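Local coordinates for uncharacterized protein (Bacteroides ovatus, PDB 4FS7) that is of unknown function but, as an extracellular protein built of BspA-type leucine-rich repeats, probably binds other proteins, at residues F215-Y221 / I237-E243; I357-Q363 / Y380-E385. All blocks are in the same frame, centred on the assembly; numbering follows the deposited sequence.

Contact 1: residues F215-Y221 / I237-E243; sequences FPNSLYY and IPDSFTE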
ATOM      1  N   PHE A 215      -0.683  14.996   2.010  1.00 13.38           N
ATOM      2  CA  PHE A 215      -1.984  14.567   2.476  1.00 12.91           C
ATOM      3  C   PHE A 215      -3.002  15.692   2.377  1.00 13.96           C
ATOM      4  O   PHE A 215      -2.800  16.747   2.959  1.00 14.83           O
ATOM      5  CB  PHE A 215      -1.906  14.171   3.936  1.00 13.65           C
ATOM      6  CG  PHE A 215      -0.957  13.049   4.253  1.00 13.76           C
ATOM      7  CD1 PHE A 215      -0.871  11.913   3.479  1.00 14.54           C
ATOM      8  CD2 PHE A 215      -0.169  13.130   5.401  1.00 18.53           C
ATOM      9  CE1 PHE A 215      -0.001  10.871   3.818  1.00 16.52           C
ATOM     10  CE2 PHE A 215       0.667  12.098   5.759  1.00 22.03           C
ATOM     11  CZ  PHE A 215       0.764  10.971   4.984  1.00 20.45           C
ATOM     12  N   PRO A 216      -4.113  15.464   1.678  1.00 13.75           N
ATOM     13  CA  PRO A 216      -5.184  16.444   1.701  1.00 14.06           C
ATOM     14  C   PRO A 216      -5.737  16.602   3.108  1.00 13.01           C
ATOM     15  O   PRO A 216      -5.715  15.658   3.882  1.00 13.54           O
ATOM     16  CB  PRO A 216      -6.229  15.810   0.769  1.00 15.42           C
ATOM     17  CG  PRO A 216      -5.524  14.829  -0.044  1.00 17.07           C
ATOM     18  CD  PRO A 216      -4.413  14.342   0.773  1.00 13.59           C
ATOM     19  N   ASN A 217      -6.302  17.762   3.419  1.00 15.33           N
ATOM     20  CA  ASN A 217      -6.922  17.992   4.716  1.00 15.16           C
ATOM     21  C   ASN A 217      -8.068  17.048   5.021  1.00 14.01           C
ATOM     22  O   ASN A 217      -8.356  16.760   6.194  1.00 17.27           O
ATOM     23  CB  ASN A 217      -7.339  19.465   4.860  1.00 17.58           C
ATOM     24  CG  ASN A 217      -6.128  20.384   4.927  1.00 27.07           C
ATOM     25  OD1 ASN A 217      -5.005  19.941   5.238  1.00 36.41           O
ATOM     26  ND2 ASN A 217      -6.339  21.681   4.648  1.00 36.32           N
ATOM     27  N   SER A 218      -8.703  16.543   3.967  1.00 13.94           N
ATOM     28  CA  SER A 218      -9.833  15.625   4.080  1.00 13.65           C
ATOM     29  C   SER A 218      -9.443  14.160   4.454  1.00 11.74           C
ATOM     30  O   SER A 218     -10.299  13.386   4.824  1.00 13.94           O
ATOM     31  CB  SER A 218     -10.623  15.582   2.760  1.00 14.00           C
ATOM     32  OG  SER A 218      -9.707  15.348   1.682  1.00 14.39           O
ATOM     33  N   LEU A 219      -8.179  13.801   4.272  1.00 11.69           N
ATOM     34  CA  LEU A 219      -7.739  12.441   4.434  1.00 10.74           C
ATOM     35  C   LEU A 219      -7.614  12.095   5.906  1.00 11.60           C
ATOM     36  O   LEU A 219      -6.848  12.716   6.636  1.00 13.12           O
ATOM     37  CB  LEU A 219      -6.409  12.254   3.715  1.00 11.46           C
ATOM     38  CG  LEU A 219      -5.719  10.906   3.862  1.00 10.78           C
ATOM     39  CD1 LEU A 219      -6.524   9.760   3.300  1.00 10.88           C
ATOM     40  CD2 LEU A 219      -4.364  10.977   3.194  1.00 12.73           C
ATOM     41  N   TYR A 220      -8.408  11.116   6.348  1.00 12.16           N
ATOM     42  CA  TYR A 220      -8.446  10.829   7.789  1.00 12.42           C
ATOM     43  C   TYR A 220      -8.015   9.435   8.174  1.00 12.12           C
ATOM     44  O   TYR A 220      -7.866   9.158   9.360  1.00 12.38           O
ATOM     45  CB  TYR A 220      -9.822  11.161   8.374  1.00 13.67           C
ATOM     46  CG  TYR A 220     -10.934  10.310   7.877  1.00 13.89           C
ATOM     47  CD1 TYR A 220     -11.127   9.036   8.359  1.00 16.19           C
ATOM     48  CD2 TYR A 220     -11.810  10.790   6.894  1.00 16.63           C
ATOM     49  CE1 TYR A 220     -12.190   8.249   7.886  1.00 18.01           C
ATOM     50  CE2 TYR A 220     -12.848  10.013   6.411  1.00 19.13           C
ATOM     51  CZ  TYR A 220     -13.019   8.736   6.909  1.00 20.39           C
ATOM     52  OH  TYR A 220     -14.053   7.936   6.481  1.00 25.23           O
ATOM     53  N   TYR A 221      -7.816   8.552   7.188  1.00 12.01           N
ATOM     54  CA  TYR A 221      -7.533   7.148   7.439  1.00 11.93           C
ATOM     55  C   TYR A 221      -6.465   6.597   6.559  1.00 10.78           C
ATOM     56  O   TYR A 221      -6.540   6.728   5.341  1.00 12.05           O
ATOM     57  CB  TYR A 221      -8.825   6.327   7.267  1.00 12.90           C
ATOM     58  CG  TYR A 221      -8.664   4.835   7.510  1.00 13.93           C
ATOM     59  CD1 TYR A 221      -8.243   3.957   6.509  1.00 13.86           C
ATOM     60  CD2 TYR A 221      -8.876   4.314   8.753  1.00 19.73           C
ATOM     61  CE1 TYR A 221      -8.105   2.606   6.750  1.00 14.65           C
ATOM     62  CE2 TYR A 221      -8.691   2.962   9.015  1.00 19.41           C
ATOM     63  CZ  TYR A 221      -8.294   2.108   8.007  1.00 19.47           C
ATOM     64  OH  TYR A 221      -8.129   0.742   8.254  1.00 23.12           O
ATOM     65  N   ILE A 237       2.213  13.366  10.743  1.00 12.33           N
ATOM     66  CA  ILE A 237       0.811  13.027  10.710  1.00 11.91           C
ATOM     67  C   ILE A 237       0.026  14.201  11.245  1.00 11.77           C
ATOM     68  O   ILE A 237       0.135  14.526  12.419  1.00 13.41           O
ATOM     69  CB  ILE A 237       0.505  11.718  11.519  1.00 13.35           C
ATOM     70  CG1 ILE A 237       1.259  10.495  10.929  1.00 14.24           C
ATOM     71  CG2 ILE A 237      -1.005  11.435  11.570  1.00 14.00           C
ATOM     72  CD1 ILE A 237       0.899  10.107   9.488  1.00 16.21           C
ATOM     73  N   PRO A 238      -0.730  14.887  10.387  1.00 13.12           N
ATOM     74  CA  PRO A 238      -1.437  16.086  10.843  1.00 15.05           C
ATOM     75  C   PRO A 238      -2.647  15.725  11.680  1.00 13.57           C
ATOM     76  O   PRO A 238      -3.119  14.571  11.736  1.00 13.93           O
ATOM     77  CB  PRO A 238      -1.835  16.771   9.528  1.00 16.32           C
ATOM     78  CG  PRO A 238      -2.096  15.619   8.606  1.00 17.36           C
ATOM     79  CD  PRO A 238      -0.960  14.652   8.953  1.00 15.84           C
ATOM     80  N   ASP A 239      -3.153  16.740  12.367  1.00 14.89           N
ATOM     81  CA  ASP A 239      -4.279  16.572  13.269  1.00 15.41           C
ATOM     82  C   ASP A 239      -5.551  16.095  12.562  1.00 14.49           C
ATOM     83  O   ASP A 239      -6.511  15.644  13.220  1.00 17.16           O
ATOM     84  CB  ASP A 239      -4.568  17.872  14.041  1.00 16.19           C
ATOM     85  CG  ASP A 239      -3.457  18.267  15.016  1.00 19.49           C
ATOM     86  OD1 ASP A 239      -2.760  17.349  15.551  1.00 21.56           O
ATOM     87  OD2 ASP A 239      -3.310  19.519  15.263  1.00 21.94           O
ATOM     88  N   SER A 240      -5.606  16.227  11.243  1.00 14.60           N
ATOM     89  CA  SER A 240      -6.744  15.796  10.435  1.00 14.73           C
ATOM     90  C   SER A 240      -6.899  14.274  10.337  1.00 14.03           C
ATOM     91  O   SER A 240      -7.991  13.779  10.029  1.00 14.92           O
ATOM     92  CB  SER A 240      -6.650  16.415   9.024  1.00 16.80           C
ATOM     93  OG  SER A 240      -5.328  16.361   8.542  1.00 16.28           O
ATOM     94  N   PHE A 241      -5.852  13.515  10.657  1.00 13.39           N
ATOM     95  CA  PHE A 241      -6.001  12.063  10.721  1.00 13.31           C
ATOM     96  C   PHE A 241      -6.746  11.682  11.974  1.00 14.93           C
ATOM     97  O   PHE A 241      -6.470  12.220  13.044  1.00 15.83           O
ATOM     98  CB  PHE A 241      -4.654  11.342  10.642  1.00 13.04           C
ATOM     99  CG  PHE A 241      -4.126  11.258   9.250  1.00 12.90           C
ATOM    100  CD1 PHE A 241      -3.407  12.277   8.712  1.00 18.44           C
ATOM    101  CD2 PHE A 241      -4.492  10.199   8.434  1.00 16.89           C
ATOM    102  CE1 PHE A 241      -2.966  12.213   7.397  1.00 19.67           C
ATOM    103  CE2 PHE A 241      -4.048  10.148   7.135  1.00 16.49           C
ATOM    104  CZ  PHE A 241      -3.262  11.158   6.649  1.00 19.17           C
ATOM    105  N   THR A 242      -7.672  10.731  11.830  1.00 12.33           N
ATOM    106  CA  THR A 242      -8.361  10.154  12.967  1.00 13.79           C
ATOM    107  C   THR A 242      -8.031   8.684  13.232  1.00 14.17           C
ATOM    108  O   THR A 242      -8.185   8.240  14.380  1.00 14.77           O
ATOM    109  CB  THR A 242      -9.838  10.368  12.869  1.00 16.83           C
ATOM    110  OG1 THR A 242     -10.310   9.717  11.695  1.00 17.63           O
ATOM    111  CG2 THR A 242     -10.189  11.887  12.854  1.00 18.32           C
ATOM    112  N   GLU A 243      -7.574   7.938  12.227  1.00 13.11           N
ATOM    113  CA  GLU A 243      -7.146   6.580  12.451  1.00 12.82           C
ATOM    114  C   GLU A 243      -6.037   6.159  11.504  1.00 11.34           C
ATOM    115  O   GLU A 243      -6.122   6.377  10.302  1.00 12.79           O
ATOM    116  CB  GLU A 243      -8.304   5.599  12.323  1.00 15.33           C
ATOM    117  CG  GLU A 243      -7.882   4.175  12.652  1.00 16.62           C
ATOM    118  CD  GLU A 243      -8.988   3.139  12.665  1.00 19.20           C
ATOM    119  OE1 GLU A 243     -10.151   3.467  12.368  1.00 22.79           O
ATOM    120  OE2 GLU A 243      -8.686   1.967  12.963  1.00 20.01           O
TER
HETATM  121  O   HOH W   1      -5.112  14.756   6.462  1.00 16.82           O
HETATM  122  O   HOH W   2      -4.436  18.654   7.610  1.00 25.38           O
HETATM  123  O   HOH W   3      -8.200   0.051  10.884  1.00 24.29           O
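The carbonyl oxygen of Tyr220 is gripped by two backbone amides of the next coil. Glu243 N meets it at 3.1 Å in a nearly straight bond that continues the line of the carbonyl, whereas Thr242 N, 2.9 Å from Tyr220 O, comes in on a lone pair in the carbonyl plane. Beyond this fork the chains pair as parallel strands, and Tyr221 CA makes a CA-H...O contact with Glu243 O. On that face of the sheet the ring of Tyr221 and the extended chain of Glu243 run side by side, because both place CG anti to the backbone N (chi1 -180° and -176°). The carboxylate carbon lies at the ring edge, Tyr221 CE2 to Glu243 CD 3.7 Å, and a water joins Tyr221 OH to Glu243 OE2. Such repetition, each coil laying the same turn and short strand against the one before, is how a solenoid is built, here one of BspA-type leucine-rich repeats; both coils carry a proline-initiated type I turn, Pro216 to Leu219 and Pro238 to Phe241. Inward of the turns the contact is mostly apolar. Phe241, buried, drives its ring edge into a face of Phe215 in a T-shaped stack, centroids 5.0 Å apart, with its CZ over the centre of that ring. Leu219 CD2 also packs on Phe241 CZ at 3.6 Å, while the Leu219 carbonyl oxygen lies over a face of the Phe241 ring. Serine suits the outer turn: its small hydroxyl gives its proton to a water 2.6 Å from Ser240 OG; that water in turn donates to Pro216 O and Leu219 O, and a second water links Ser240 OG to Asn217 OD1.

Contact 2: residues I357-Q363 / Y380-E385; sequences IGANAFQ and YRYDFE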
ATOM      1  N   ILE A 357       5.337  -2.157  35.617  1.00  8.93           N
ATOM      2  CA  ILE A 357       6.384  -2.446  34.667  1.00  8.36           C
ATOM      3  C   ILE A 357       6.203  -3.904  34.242  1.00  9.27           C
ATOM      4  O   ILE A 357       6.045  -4.773  35.085  1.00 10.43           O
ATOM      5  CB  ILE A 357       7.802  -2.250  35.261  1.00  9.46           C
ATOM      6  CG1 ILE A 357       7.978  -0.771  35.655  1.00 10.97           C
ATOM      7  CG2 ILE A 357       8.909  -2.713  34.300  1.00 10.27           C
ATOM      8  CD1 ILE A 357       9.251  -0.495  36.467  1.00 12.36           C
ATOM      9  N   GLY A 358       6.175  -4.146  32.936  1.00  8.90           N
ATOM     10  CA  GLY A 358       5.924  -5.485  32.431  1.00  8.44           C
ATOM     11  C   GLY A 358       7.143  -6.383  32.458  1.00  8.88           C
ATOM     12  O   GLY A 358       8.277  -5.945  32.653  1.00  8.87           O
ATOM     13  N   ALA A 359       6.911  -7.668  32.229  1.00  8.34           N
ATOM     14  CA  ALA A 359       7.943  -8.673  32.367  1.00  7.77           C
ATOM     15  C   ALA A 359       9.088  -8.359  31.427  1.00  9.33           C
ATOM     16  O   ALA A 359       8.908  -8.117  30.221  1.00  8.84           O
ATOM     17  CB  ALA A 359       7.402 -10.075  32.117  1.00 11.37           C
ATOM     18  N   ASN A 360      10.303  -8.394  31.957  1.00  8.14           N
ATOM     19  CA  ASN A 360      11.485  -8.241  31.153  1.00  8.11           C
ATOM     20  C   ASN A 360      11.517  -6.940  30.345  1.00  7.47           C
ATOM     21  O   ASN A 360      12.177  -6.860  29.318  1.00  8.48           O
ATOM     22  CB  ASN A 360      11.701  -9.485  30.277  1.00  9.33           C
ATOM     23  CG  ASN A 360      12.138 -10.651  31.095  1.00 13.67           C
ATOM     24  OD1 ASN A 360      13.005 -10.501  31.971  1.00 16.80           O
ATOM     25  ND2 ASN A 360      11.612 -11.815  30.792  1.00 19.22           N
ATOM     26  N   ALA A 361      10.905  -5.886  30.911  1.00  8.20           N
ATOM     27  CA  ALA A 361      10.890  -4.602  30.234  1.00  7.90           C
ATOM     28  C   ALA A 361      12.279  -4.075  29.902  1.00  7.71           C
ATOM     29  O   ALA A 361      12.461  -3.371  28.930  1.00  8.37           O
ATOM     30  CB  ALA A 361      10.093  -3.595  31.024  1.00  9.98           C
ATOM     31  N   PHE A 362      13.254  -4.375  30.792  1.00  7.62           N
ATOM     32  CA  PHE A 362      14.607  -3.891  30.624  1.00  8.87           C
ATOM     33  C   PHE A 362      15.619  -5.011  30.501  1.00  9.01           C
ATOM     34  O   PHE A 362      16.798  -4.819  30.711  1.00  9.32           O
ATOM     35  CB  PHE A 362      14.951  -2.900  31.775  1.00  8.83           C
ATOM     36  CG  PHE A 362      14.101  -1.695  31.753  1.00  8.45           C
ATOM     37  CD1 PHE A 362      14.367  -0.666  30.877  1.00  8.78           C
ATOM     38  CD2 PHE A 362      12.956  -1.624  32.537  1.00  9.21           C
ATOM     39  CE1 PHE A 362      13.534   0.419  30.818  1.00  9.42           C
ATOM     40  CE2 PHE A 362      12.113  -0.517  32.452  1.00 10.69           C
ATOM     41  CZ  PHE A 362      12.413   0.507  31.598  1.00  9.96           C
ATOM     42  N   GLN A 363      15.147  -6.195  30.110  1.00  8.94           N
ATOM     43  CA  GLN A 363      16.048  -7.288  29.832  1.00  8.70           C
ATOM     44  C   GLN A 363      16.992  -6.896  28.698  1.00  9.92           C
ATOM     45  O   GLN A 363      16.569  -6.270  27.718  1.00 10.20           O
ATOM     46  CB  GLN A 363      15.239  -8.510  29.456  1.00 10.30           C
ATOM     47  CG  GLN A 363      16.081  -9.727  29.128  1.00 12.01           C
ATOM     48  CD  GLN A 363      15.199 -10.898  28.840  1.00 15.02           C
ATOM     49  OE1 GLN A 363      14.344 -10.852  27.978  1.00 16.98           O
ATOM     50  NE2 GLN A 363      15.391 -11.964  29.597  1.00 21.86           N
ATOM     51  N   TYR A 380       9.561  -5.070  40.692  1.00 11.18           N
ATOM     52  CA  TYR A 380       9.956  -5.036  39.282  1.00 11.03           C
ATOM     53  C   TYR A 380      11.462  -4.999  39.070  1.00 10.55           C
ATOM     54  O   TYR A 380      11.933  -4.935  37.934  1.00 11.09           O
ATOM     55  CB  TYR A 380       9.234  -3.876  38.557  1.00 11.92           C
ATOM     56  CG  TYR A 380       7.750  -4.005  38.596  1.00 11.71           C
ATOM     57  CD1 TYR A 380       7.123  -5.161  38.148  1.00 11.70           C
ATOM     58  CD2 TYR A 380       6.949  -2.993  39.109  1.00 12.52           C
ATOM     59  CE1 TYR A 380       5.731  -5.292  38.183  1.00 12.70           C
ATOM     60  CE2 TYR A 380       5.560  -3.119  39.137  1.00 13.83           C
ATOM     61  CZ  TYR A 380       4.947  -4.291  38.661  1.00 12.73           C
ATOM     62  OH  TYR A 380       3.571  -4.400  38.718  1.00 16.64           O
ATOM     63  N   ARG A 381      12.256  -5.089  40.138  1.00 11.19           N
ATOM     64  CA  ARG A 381      13.680  -5.074  39.972  1.00 11.85           C
ATOM     65  C   ARG A 381      14.175  -6.252  39.136  1.00 10.63           C
ATOM     66  O   ARG A 381      15.198  -6.171  38.458  1.00 11.99           O
ATOM     67  CB  ARG A 381      14.409  -5.049  41.328  1.00 13.18           C
ATOM     68  CG  ARG A 381      14.252  -6.286  42.194  1.00 13.25           C
ATOM     69  CD  ARG A 381      14.816  -5.931  43.573  1.00 17.14           C
ATOM     70  NE  ARG A 381      14.744  -6.960  44.556  1.00 19.62           N
ATOM     71  CZ  ARG A 381      13.664  -7.285  45.266  1.00 19.04           C
ATOM     72  NH1 ARG A 381      12.502  -6.699  45.053  1.00 16.30           N
ATOM     73  NH2 ARG A 381      13.773  -8.212  46.213  1.00 21.01           N
ATOM     74  N   TYR A 382      13.424  -7.347  39.133  1.00 10.73           N
ATOM     75  CA  TYR A 382      13.792  -8.539  38.373  1.00 11.13           C
ATOM     76  C   TYR A 382      13.647  -8.373  36.857  1.00 11.56           C
ATOM     77  O   TYR A 382      14.163  -9.203  36.097  1.00 12.91           O
ATOM     78  CB  TYR A 382      12.964  -9.736  38.843  1.00 12.85           C
ATOM     79  CG  TYR A 382      12.965  -9.930  40.336  1.00 12.59           C
ATOM     80  CD1 TYR A 382      14.123 -10.271  40.989  1.00 13.99           C
ATOM     81  CD2 TYR A 382      11.810  -9.729  41.085  1.00 14.03           C
ATOM     82  CE1 TYR A 382      14.146 -10.450  42.369  1.00 13.80           C
ATOM     83  CE2 TYR A 382      11.795  -9.911  42.462  1.00 14.08           C
ATOM     84  CZ  TYR A 382      12.973 -10.230  43.098  1.00 13.87           C
ATOM     85  OH  TYR A 382      12.970 -10.383  44.470  1.00 17.07           O
ATOM     86  N   ASP A 383      13.014  -7.270  36.453  1.00 10.48           N
ATOM     87  CA  ASP A 383      12.789  -6.972  35.045  1.00  9.73           C
ATOM     88  C   ASP A 383      13.886  -6.120  34.421  1.00  9.92           C
ATOM     89  O   ASP A 383      13.787  -5.708  33.269  1.00 11.07           O
ATOM     90  CB  ASP A 383      11.403  -6.383  34.906  1.00 11.39           C
ATOM     91  CG  ASP A 383      10.346  -7.403  35.351  1.00 11.40           C
ATOM     92  OD1 ASP A 383      10.342  -8.527  34.783  1.00 12.40           O
ATOM     93  OD2 ASP A 383       9.633  -7.145  36.329  1.00 11.80           O
ATOM     94  N   PHE A 384      14.930  -5.890  35.202  1.00 10.28           N
ATOM     95  CA  PHE A 384      16.169  -5.257  34.776  1.00  9.80           C
ATOM     96  C   PHE A 384      17.316  -6.254  34.765  1.00 10.38           C
ATOM     97  O   PHE A 384      17.249  -7.297  35.442  1.00 12.54           O
ATOM     98  CB  PHE A 384      16.554  -4.128  35.736  1.00 11.15           C
ATOM     99  CG  PHE A 384      15.558  -2.990  35.791  1.00 10.44           C
ATOM    100  CD1 PHE A 384      14.394  -3.121  36.481  1.00 10.73           C
ATOM    101  CD2 PHE A 384      15.803  -1.773  35.175  1.00 11.44           C
ATOM    102  CE1 PHE A 384      13.448  -2.079  36.573  1.00 11.19           C
ATOM    103  CE2 PHE A 384      14.866  -0.747  35.265  1.00 10.83           C
ATOM    104  CZ  PHE A 384      13.709  -0.897  35.969  1.00 11.92           C
ATOM    105  N   GLU A 385      18.394  -5.929  34.071  1.00 11.12           N
ATOM    106  CA  GLU A 385      19.619  -6.702  34.208  1.00 12.57           C
ATOM    107  C   GLU A 385      20.099  -6.704  35.646  1.00 13.48           C
ATOM    108  O   GLU A 385      19.889  -5.756  36.374  1.00 14.04           O
ATOM    109  CB  GLU A 385      20.703  -6.117  33.310  1.00 13.59           C
ATOM    110  CG  GLU A 385      20.405  -6.372  31.830  1.00 14.59           C
ATOM    111  CD  GLU A 385      20.534  -7.839  31.481  1.00 17.55           C
ATOM    112  OE1 GLU A 385      21.641  -8.372  31.753  1.00 22.53           O
ATOM    113  OE2 GLU A 385      19.581  -8.472  30.934  1.00 17.61           O
TER
HETATM  114  O   HOH W   4       7.016  -7.446  35.544  1.00 10.68           O
HETATM  115  O   HOH W   5      15.114  -8.977  33.151  1.00 21.76           O
HETATM  116  O   HOH W   6      18.824  -3.245  33.080  1.00 12.96           O
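Phe362 lays its ring beside that of Phe384, the planes 11° apart but displaced, with little of one ring above the other; Phe362 CD2 stands over the rim of the Phe384 face, 3.4 Å from Phe384 CE2. Both side chains point the same way; Phe339 meets Phe362 with its plane nearly parallel, whereas Phe390 and Phe384 pair edge-to-face. Tyr380 turns a face to Ile357, whose CB makes a CH-pi contact 4.1 Å from the ring centroid; with chi1 at -60°, CG lies anti to the carbonyl carbon and the ring is laid along the Ile357 backbone. Were Tyr380 replaced by alanine, Ile357 CB would probably lose its aromatic cover, with a gap opened beside the end of strand 356-357. Further along, aspartate suits its place because its short carboxylate reaches the turn: Asp383 OD1 accepts from Asn360 N at 2.8 Å, from above the carboxylate plane, while a water ties Asp383 OD2 to Ile357 O. Its backbone shares the task, Asp383 O taking Phe362 N at 2.9 Å. Aromatic side chains packed inside, with polar turns linked from coil to coil, are consistent with a BspA-type leucine-rich repeat solenoid, here near its C-terminal end.

Overall arrangement
Both contacts join successive coils of one solenoid, yet their centres lie 37 Å apart and their nearest atoms about 25 Å, so neither touches the other. Contact 1 sits nearer the middle of the chain, about 17 Å from its centre, and contact 2 toward the C-terminal end, about 37 Å out. Each is partly buried, with buried phenylalanines (Phe241; Phe362 and Phe384) on the inner side and water-bridged polar groups outside. Contact 1 joins two loops of like shape that run into paired parallel strands, and its aromatic rings meet edge to face. In contact 2 a loop faces a 3-10 segment; a side-chain carboxylate, rather than backbone alone, bonds the turn, and the phenylalanine rings lie nearly parallel.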